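PDB 5V9X: ATP-dependent DNA helicase, which unwinds RNA:DNA hybrids with 3'-to-5' polarity, probably by moving along a single DNA tracking strand at the expense of ATP hydrolysis. Local coordinates for residues A[198-203]-A[824-829]; A[773-778]-A[829-834]; A[460-465]-A[781-786]. One frame throughout, in Å; residues are numbered along the deposited sequence.

Overall arrangement
From the N terminus, residues 198-203 open helix 200-213 of the first RecA-like domain, directly beside the bound DNA strand. Interaction 1 joins them to 824-829 on helix 822-835, closing a loop of some 620 residues. Interaction 3 is nested inside it, bringing 460-465, at the start of a helix in the winged helix family region, against 781-786 at the end of helix 774-786. Interaction 2 closes a loop of only 50 residues, between 773-778 and 829-834, and crosses both others. Interactions 2 and 3 share helix 774-786, interactions 1 and 2 share helix 822-835, and Lys-200 carries salt bridges from interaction 1 to Asp-462 and Glu-830, tying motor domain, winged helix region and DEAD/H associated region together.

Interaction 1 (A[198-203]-A[824-829]); sequences ATKRGA and VLEAVR. With nucleotides of chain B.
Lys-200 and Glu-826 reach for each other from opposite directions across a gap of 11.7 Å between their CA atoms. The lysine suits such a span: its chain is extended beyond CG, and NZ ends 3.3 Å from Glu-826 OE2, a weak hydrogen bond within a salt bridge. Lys-200 CE lies at the edge of the Arg-829 guanidinium, 3.7 Å from NH2. The ammonium and guanidinium lie close, and the shared carboxylate of Glu-826 probably offsets their like charges.

Beyond the two segments the same NZ has closer salt-bridge partners in Asp-462 and Glu-830, which probably keep it charged in this buried place; Glu-826 is the weak third. Glu-826 bends at chi2 (54°), bringing its carboxylate in plane to the guanidinium edge of Arg-829, one turn on, in an intrahelical salt bridge with NE and NH2. Arg-201 NH2 packs against the deoxyribose of DG9 of chain B, 3.6 Å from C4', while Glu-168 and the carbonyl of Pro-105 hold the guanidinium. The whole is a buried salt-bridge network joining the RecA-like helicase fold to the DEAD/H associated region, with Asp-462 of the winged helix family region as a further member.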
loop_
_atom_site.group_PDB
_atom_site.type_symbol
_atom_site.label_atom_id
_atom_site.label_comp_id
_atom_site.label_asym_id
_atom_site.label_seq_id
_atom_site.Cartn_x
_atom_site.Cartn_y
_atom_site.Cartn_z
ATOM N N ALA A 198 -4.229 6.943 2.915
ATOM C CA ALA A 198 -4.076 6.507 4.295
ATOM C C ALA A 198 -2.618 6.333 4.705
ATOM O O ALA A 198 -2.337 5.620 5.675
ATOM C CB ALA A 198 -4.847 5.206 4.523
ATOM N N THR A 199 -1.687 6.967 3.998
ATOM C CA THR A 199 -0.266 6.808 4.277
ATOM C C THR A 199 0.396 8.168 4.434
ATOM O O THR A 199 -0.135 9.198 4.007
ATOM C CB THR A 199 0.451 6.026 3.168
ATOM O OG1 THR A 199 0.278 6.703 1.915
ATOM C CG2 THR A 199 -0.098 4.611 3.063
ATOM N N LYS A 200 1.581 8.153 5.053
ATOM C CA LYS A 200 2.397 9.358 5.128
ATOM C C LYS A 200 2.885 9.799 3.757
ATOM O O LYS A 200 3.286 10.956 3.597
ATOM C CB LYS A 200 3.591 9.138 6.057
ATOM C CG LYS A 200 3.210 8.868 7.497
ATOM C CD LYS A 200 4.428 8.885 8.401
ATOM C CE LYS A 200 4.075 8.402 9.797
ATOM N NZ LYS A 200 5.226 8.502 10.732
ATOM N N ARG A 201 2.870 8.903 2.768
ATOM C CA ARG A 201 3.167 9.315 1.403
ATOM C C ARG A 201 2.106 10.281 0.880
ATOM O O ARG A 201 2.430 11.243 0.177
ATOM C CB ARG A 201 3.278 8.084 0.503
ATOM C CG ARG A 201 3.869 8.364 -0.870
ATOM C CD ARG A 201 3.908 7.103 -1.713
ATOM N NE ARG A 201 4.428 7.358 -3.053
ATOM C CZ ARG A 201 4.196 6.578 -4.104
ATOM N NH1 ARG A 201 3.442 5.494 -3.974
ATOM N NH2 ARG A 201 4.709 6.887 -5.290
ATOM N N GLY A 202 0.837 10.040 1.222
ATOM C CA GLY A 202 -0.227 10.948 0.816
ATOM C C GLY A 202 -0.226 12.242 1.602
ATOM O O GLY A 202 -0.527 13.309 1.059
ATOM N N ALA A 203 0.104 12.164 2.894
ATOM C CA ALA A 203 0.288 13.380 3.679
ATOM C C ALA A 203 1.420 14.217 3.102
ATOM O O ALA A 203 1.313 15.446 3.000
ATOM C CB ALA A 203 0.565 13.031 5.138
ATOM N N VAL A 824 9.536 11.384 19.449
ATOM C CA VAL A 824 8.947 10.381 20.333
ATOM C C VAL A 824 7.427 10.420 20.238
ATOM O O VAL A 824 6.767 9.379 20.135
ATOM C CB VAL A 824 9.427 10.589 21.781
ATOM C CG1 VAL A 824 8.715 9.625 22.717
ATOM C CG2 VAL A 824 10.932 10.406 21.871
ATOM N N LEU A 825 6.850 11.625 20.267
ATOM C CA LEU A 825 5.401 11.765 20.154
ATOM C C LEU A 825 4.887 11.142 18.861
ATOM O O LEU A 825 3.888 10.413 18.863
ATOM C CB LEU A 825 5.009 13.242 20.222
ATOM C CG LEU A 825 5.343 14.037 21.484
ATOM C CD1 LEU A 825 4.936 15.492 21.311
ATOM C CD2 LEU A 825 4.665 13.434 22.703
ATOM N N GLU A 826 5.564 11.415 17.744
ATOM C CA GLU A 826 5.085 10.928 16.455
ATOM C C GLU A 826 5.292 9.425 16.314
ATOM O O GLU A 826 4.441 8.730 15.745
ATOM C CB GLU A 826 5.777 11.681 15.317
ATOM C CG GLU A 826 5.432 11.170 13.927
ATOM C CD GLU A 826 3.934 11.116 13.664
ATOM O OE1 GLU A 826 3.186 11.948 14.222
ATOM O OE2 GLU A 826 3.502 10.235 12.890
ATOM N N ALA A 827 6.411 8.905 16.822
ATOM C CA ALA A 827 6.627 7.462 16.806
ATOM C C ALA A 827 5.529 6.739 17.577
ATOM O O ALA A 827 4.989 5.729 17.110
ATOM C CB ALA A 827 8.004 7.131 17.381
ATOM N N VAL A 828 5.181 7.250 18.762
ATOM C CA VAL A 828 4.074 6.675 19.521
ATOM C C VAL A 828 2.759 6.874 18.774
ATOM O O VAL A 828 1.880 6.003 18.792
ATOM C CB VAL A 828 4.021 7.282 20.935
ATOM C CG1 VAL A 828 2.883 6.678 21.729
ATOM C CG2 VAL A 828 5.329 7.053 21.666
ATOM N N ARG A 829 2.607 8.017 18.103
ATOM C CA ARG A 829 1.388 8.280 17.346
ATOM C C ARG A 829 1.217 7.276 16.211
ATOM O O ARG A 829 0.113 6.763 15.988
ATOM C CB ARG A 829 1.417 9.715 16.812
ATOM C CG ARG A 829 0.060 10.347 16.532
ATOM C CD ARG A 829 -0.504 9.911 15.194
ATOM N NE ARG A 829 0.485 9.969 14.122
ATOM C CZ ARG A 829 0.343 9.358 12.950
ATOM N NH1 ARG A 829 -0.747 8.643 12.705
ATOM N NH2 ARG A 829 1.290 9.456 12.026
ATOM P P DG B 9 7.375 2.782 -8.397
ATOM O OP1 DG B 9 6.609 3.092 -9.624
ATOM O OP2 DG B 9 8.434 1.747 -8.421
ATOM O "O5'" DG B 9 8.017 4.129 -7.843
ATOM C "C5'" DG B 9 7.170 5.192 -7.429
ATOM C "C4'" DG B 9 7.971 6.286 -6.751
ATOM O "O4'" DG B 9 8.414 5.824 -5.451
ATOM C "C3'" DG B 9 9.222 6.725 -7.503
ATOM O "O3'" DG B 9 9.360 8.133 -7.426
ATOM C "C2'" DG B 9 10.351 6.003 -6.770
ATOM C "C1'" DG B 9 9.817 5.929 -5.346
ATOM N N9 DG B 9 10.300 4.767 -4.607
ATOM C C8 DG B 9 10.124 3.446 -4.942
ATOM N N7 DG B 9 10.663 2.620 -4.091
ATOM C C5 DG B 9 11.228 3.441 -3.127
ATOM C C6 DG B 9 11.946 3.106 -1.958
ATOM O O6 DG B 9 12.234 1.981 -1.530
ATOM N N1 DG B 9 12.346 4.240 -1.255
ATOM C C2 DG B 9 12.081 5.536 -1.636
ATOM N N2 DG B 9 12.548 6.501 -0.828
ATOM N N3 DG B 9 11.406 5.863 -2.734
ATOM C C4 DG B 9 11.013 4.767 -3.428
#

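Interaction 2 (A[773-778]-A[829-834]); sequences SALFAS and RECLQD
Cys-831 pushes its thiol into the groove between Leu-775 and Phe-776, in a helix-helix interface within the DEAD/H associated region. Helix 774-786 and helix 822-835 approach closely here, with the CA atoms of Phe-776 and Cys-831 only 6.7 Å apart. A small, apolar side chain suits so tight a spot. SG stands anti to the carbonyl carbon of its own residue (chi1 -67°), and from there it touches the side chain of Leu-775 and the backbone of Phe-776 together.

Leu-775 supplies the branched partner. Its first side-chain bond points toward the other segment, and with CG anti to the backbone N (chi1 172°) both CG and CD2 are laid against the sulfur, each 3.8 Å from Cys-831 SG. CD2 lies alongside the Cys-831 CB-SG bond, 4.1 Å from CB. No hydrogen bond spans the two segments, so the contact rests on van der Waals packing of buried groups.

Phe-776 meets the cysteine with its root rather than its ring: its CA lies 3.9 Å and its CB 4.4 Å from Cys-831 SG. A chi1 of 174° carries the aromatic ring away from the sulfur to the preceding turns of helix 822-835, where it packs on Val-824, Ala-827 and Val-828. Leu-775, on the other hand, continues toward the end of that helix and touches Val-835.

Helix 822-835 widens into a pi-type turn over residues 830-834. On a side remote from the cysteine, Arg-829 bends forward along the helix, its chain turned at chi2 and chi3. One guanidinium face lies over Glu-830 CB, Gln-833 OE1 is at an edge in the plane, and Arg-829 NH1 makes a weak, bent hydrogen bond of 2.8 Å, part of a salt bridge, to Asp-834 OD1.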
loop_
_atom_site.group_PDB
_atom_site.type_symbol
_atom_site.label_atom_id
_atom_site.label_comp_id
_atom_site.label_asym_id
_atom_site.label_seq_id
_atom_site.Cartn_x
_atom_site.Cartn_y
_atom_site.Cartn_z
ATOM N N SER A 773 8.939 -1.540 23.105
ATOM C CA SER A 773 8.776 -2.591 22.114
ATOM C C SER A 773 9.692 -2.358 20.916
ATOM O O SER A 773 10.109 -1.233 20.623
ATOM C CB SER A 773 7.322 -2.668 21.648
ATOM O OG SER A 773 6.969 -1.520 20.899
ATOM N N ALA A 774 9.997 -3.453 20.214
ATOM C CA ALA A 774 10.866 -3.368 19.046
ATOM C C ALA A 774 10.235 -2.544 17.931
ATOM O O ALA A 774 10.951 -1.893 17.161
ATOM C CB ALA A 774 11.204 -4.771 18.543
ATOM N N LEU A 775 8.903 -2.561 17.825
ATOM C CA LEU A 775 8.233 -1.765 16.802
ATOM C C LEU A 775 8.512 -0.280 16.990
ATOM O O LEU A 775 8.781 0.438 16.019
ATOM C CB LEU A 775 6.727 -2.029 16.832
ATOM C CG LEU A 775 5.888 -1.113 15.942
ATOM C CD1 LEU A 775 6.135 -1.417 14.468
ATOM C CD2 LEU A 775 4.411 -1.222 16.284
ATOM N N PHE A 776 8.460 0.196 18.236
ATOM C CA PHE A 776 8.703 1.609 18.497
ATOM C C PHE A 776 10.122 2.007 18.118
ATOM O O PHE A 776 10.344 3.098 17.580
ATOM C CB PHE A 776 8.440 1.925 19.967
ATOM C CG PHE A 776 8.801 3.327 20.358
ATOM C CD1 PHE A 776 7.905 4.363 20.166
ATOM C CD2 PHE A 776 10.039 3.611 20.917
ATOM C CE1 PHE A 776 8.237 5.654 20.522
ATOM C CE2 PHE A 776 10.374 4.902 21.272
ATOM C CZ PHE A 776 9.472 5.922 21.076
ATOM N N ALA A 777 11.100 1.143 18.402
ATOM C CA ALA A 777 12.478 1.441 18.028
ATOM C C ALA A 777 12.611 1.627 16.522
ATOM O O ALA A 777 13.293 2.550 16.061
ATOM C CB ALA A 777 13.409 0.332 18.519
ATOM N N SER A 778 11.953 0.769 15.739
ATOM C CA SER A 778 12.022 0.885 14.285
ATOM C C SER A 778 11.313 2.143 13.800
ATOM O O SER A 778 11.854 2.896 12.982
ATOM C CB SER A 778 11.420 -0.357 13.628
ATOM O OG SER A 778 12.208 -1.506 13.884
ATOM N N ARG A 829 2.607 8.017 18.103
ATOM C CA ARG A 829 1.388 8.280 17.346
ATOM C C ARG A 829 1.217 7.276 16.211
ATOM O O ARG A 829 0.113 6.763 15.988
ATOM C CB ARG A 829 1.417 9.715 16.812
ATOM C CG ARG A 829 0.060 10.347 16.532
ATOM C CD ARG A 829 -0.504 9.911 15.194
ATOM N NE ARG A 829 0.485 9.969 14.122
ATOM C CZ ARG A 829 0.343 9.358 12.950
ATOM N NH1 ARG A 829 -0.747 8.643 12.705
ATOM N NH2 ARG A 829 1.290 9.456 12.026
ATOM N N GLU A 830 2.297 6.973 15.485
ATOM C CA GLU A 830 2.187 6.041 14.366
ATOM C C GLU A 830 1.905 4.623 14.846
ATOM O O GLU A 830 1.054 3.929 14.276
ATOM C CB GLU A 830 3.459 6.069 13.517
ATOM C CG GLU A 830 3.410 5.093 12.345
ATOM C CD GLU A 830 4.655 5.119 11.479
ATOM O OE1 GLU A 830 5.627 5.812 11.842
ATOM O OE2 GLU A 830 4.658 4.440 10.430
ATOM N N CYS A 831 2.607 4.174 15.889
ATOM C CA CYS A 831 2.418 2.811 16.379
ATOM C C CYS A 831 0.981 2.581 16.835
ATOM O O CYS A 831 0.342 1.599 16.440
ATOM C CB CYS A 831 3.393 2.522 17.523
ATOM S SG CYS A 831 5.135 2.462 17.045
ATOM N N LEU A 832 0.454 3.486 17.661
ATOM C CA LEU A 832 -0.850 3.264 18.275
ATOM C C LEU A 832 -1.995 3.486 17.291
ATOM O O LEU A 832 -3.005 2.775 17.345
ATOM C CB LEU A 832 -1.015 4.173 19.492
ATOM C CG LEU A 832 0.018 4.054 20.616
ATOM C CD1 LEU A 832 -0.296 5.045 21.721
ATOM C CD2 LEU A 832 0.068 2.640 21.168
ATOM N N GLN A 833 -1.865 4.462 16.392
ATOM C CA GLN A 833 -2.949 4.823 15.483
ATOM C C GLN A 833 -2.831 4.180 14.108
ATOM O O GLN A 833 -3.838 3.730 13.554
ATOM C CB GLN A 833 -3.017 6.343 15.313
ATOM C CG GLN A 833 -3.289 7.113 16.589
ATOM C CD GLN A 833 -3.427 8.599 16.334
ATOM O OE1 GLN A 833 -3.467 9.042 15.184
ATOM N NE2 GLN A 833 -3.499 9.381 17.405
ATOM N N ASP A 834 -1.627 4.131 13.538
ATOM C CA ASP A 834 -1.433 3.652 12.173
ATOM C C ASP A 834 -1.103 2.168 12.095
ATOM O O ASP A 834 -1.532 1.499 11.152
ATOM C CB ASP A 834 -0.325 4.453 11.482
ATOM C CG ASP A 834 -0.743 5.876 11.167
ATOM O OD1 ASP A 834 -1.835 6.291 11.611
ATOM O OD2 ASP A 834 0.019 6.578 10.467
#

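Interaction 3 (A[460-465]-A[781-786]); sequences PLDVLA and RECAAR
Asp-462 and Arg-786 bring their flat groups together at a steep angle, the carboxylate and guanidinium planes being turned 66° apart. Arg-786 NE donates to Asp-462 OD2 at 2.9 Å, a salt bridge with a moderately bent N-H...O angle. CG of Asp-462 sits between its own backbone N and carbonyl carbon (chi1 57°), which presents OD2 to that NE. The donor stands above the carboxylate plane, 67° out of it, so this is a one-point grip rather than the flat, paired fit of two N-H groups to two oxygens. OD2 has a second cationic partner in Lys-200, and Cys-783 SG lies 3.3 Å from the same oxygen.

The arginine chain passes across Val-463 at a slant, CD packing 4.1 Å from Val-463 CG2. Both charges suit their places: Asp-462 lies in the first turn of its helix and Arg-786 at the last residue of helix 774-786, where acid and base respectively should be favoured by the helix dipoles. The axes of segments 461-465 and 781-786 run nearly parallel and come within 8.7 Å. Such a buried ion pair between helix ends joins the winged helix family region to the DEAD/H associated region.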
loop_
_atom_site.group_PDB
_atom_site.type_symbol
_atom_site.label_atom_id
_atom_site.label_comp_id
_atom_site.label_asym_id
_atom_site.label_seq_id
_atom_site.Cartn_x
_atom_site.Cartn_y
_atom_site.Cartn_z
ATOM N N PRO A 460 0.797 13.948 11.195
ATOM C CA PRO A 460 2.097 13.260 11.181
ATOM C C PRO A 460 3.254 14.247 11.174
ATOM O O PRO A 460 3.641 14.762 10.119
ATOM C CB PRO A 460 2.040 12.431 9.892
ATOM C CG PRO A 460 1.133 13.191 9.000
ATOM C CD PRO A 460 0.120 13.864 9.886
ATOM N N LEU A 461 3.824 14.500 12.357
ATOM C CA LEU A 461 4.750 15.618 12.526
ATOM C C LEU A 461 6.027 15.454 11.712
ATOM O O LEU A 461 6.624 16.458 11.301
ATOM C CB LEU A 461 5.097 15.791 14.004
ATOM C CG LEU A 461 3.942 16.158 14.935
ATOM C CD1 LEU A 461 4.463 16.413 16.340
ATOM C CD2 LEU A 461 3.187 17.369 14.406
ATOM N N ASP A 462 6.473 14.217 11.475
ATOM C CA ASP A 462 7.710 14.031 10.721
ATOM C C ASP A 462 7.543 14.475 9.274
ATOM O O ASP A 462 8.454 15.082 8.698
ATOM C CB ASP A 462 8.172 12.575 10.802
ATOM C CG ASP A 462 7.124 11.589 10.307
ATOM O OD1 ASP A 462 6.032 12.023 9.882
ATOM O OD2 ASP A 462 7.402 10.371 10.348
ATOM N N VAL A 463 6.384 14.189 8.673
ATOM C CA VAL A 463 6.102 14.672 7.323
ATOM C C VAL A 463 6.102 16.195 7.293
ATOM O O VAL A 463 6.605 16.815 6.346
ATOM C CB VAL A 463 4.767 14.093 6.815
ATOM C CG1 VAL A 463 4.321 14.798 5.540
ATOM C CG2 VAL A 463 4.893 12.596 6.581
ATOM N N LEU A 464 5.543 16.820 8.333
ATOM C CA LEU A 464 5.561 18.277 8.432
ATOM C C LEU A 464 6.988 18.807 8.504
ATOM O O LEU A 464 7.349 19.751 7.790
ATOM C CB LEU A 464 4.761 18.722 9.657
ATOM C CG LEU A 464 4.898 20.185 10.089
ATOM C CD1 LEU A 464 4.313 21.118 9.043
ATOM C CD2 LEU A 464 4.246 20.416 11.444
ATOM N N ALA A 465 7.816 18.206 9.364
ATOM C CA ALA A 465 9.189 18.673 9.533
ATOM C C ALA A 465 9.959 18.627 8.220
ATOM O O ALA A 465 10.734 19.541 7.914
ATOM C CB ALA A 465 9.897 17.838 10.600
ATOM N N ARG A 781 13.182 5.293 14.388
ATOM C CA ARG A 781 14.248 5.499 13.413
ATOM C C ARG A 781 13.696 6.056 12.107
ATOM O O ARG A 781 14.206 7.053 11.580
ATOM C CB ARG A 781 14.994 4.188 13.163
ATOM C CG ARG A 781 15.943 4.249 11.976
ATOM C CD ARG A 781 16.494 2.880 11.619
ATOM N NE ARG A 781 15.439 1.898 11.374
ATOM C CZ ARG A 781 14.731 1.821 10.251
ATOM N NH1 ARG A 781 14.953 2.676 9.262
ATOM N NH2 ARG A 781 13.796 0.890 10.118
ATOM N N GLU A 782 12.654 5.416 11.563
ATOM C CA GLU A 782 12.061 5.891 10.316
ATOM C C GLU A 782 11.529 7.313 10.465
ATOM O O GLU A 782 11.625 8.120 9.532
ATOM C CB GLU A 782 10.945 4.943 9.868
ATOM C CG GLU A 782 11.393 3.512 9.585
ATOM C CD GLU A 782 10.227 2.586 9.269
ATOM O OE1 GLU A 782 9.067 3.053 9.308
ATOM O OE2 GLU A 782 10.467 1.392 8.983
ATOM N N CYS A 783 10.970 7.641 11.634
ATOM C CA CYS A 783 10.465 8.993 11.858
ATOM C C CYS A 783 11.604 10.003 11.935
ATOM O O CYS A 783 11.543 11.071 11.313
ATOM C CB CYS A 783 9.620 9.038 13.131
ATOM S SG CYS A 783 7.937 8.402 12.940
ATOM N N ALA A 784 12.656 9.684 12.697
ATOM C CA ALA A 784 13.778 10.608 12.834
ATOM C C ALA A 784 14.423 10.901 11.486
ATOM O O ALA A 784 14.755 12.053 11.185
ATOM C CB ALA A 784 14.809 10.042 13.812
ATOM N N ALA A 785 14.600 9.869 10.656
ATOM C CA ALA A 785 15.204 10.071 9.345
ATOM C C ALA A 785 14.285 10.867 8.426
ATOM O O ALA A 785 14.744 11.764 7.709
ATOM C CB ALA A 785 15.554 8.723 8.715
ATOM N N ARG A 786 12.986 10.556 8.437
ATOM C CA ARG A 786 12.044 11.275 7.584
ATOM C C ARG A 786 11.970 12.751 7.958
ATOM O O ARG A 786 11.805 13.609 7.082
ATOM C CB ARG A 786 10.661 10.622 7.668
ATOM C CG ARG A 786 9.634 11.188 6.696
ATOM C CD ARG A 786 8.363 10.347 6.647
ATOM N NE ARG A 786 8.289 9.370 7.729
ATOM C CZ ARG A 786 8.140 8.061 7.548
ATOM N NH1 ARG A 786 8.033 7.568 6.324
ATOM N NH2 ARG A 786 8.083 7.242 8.591
#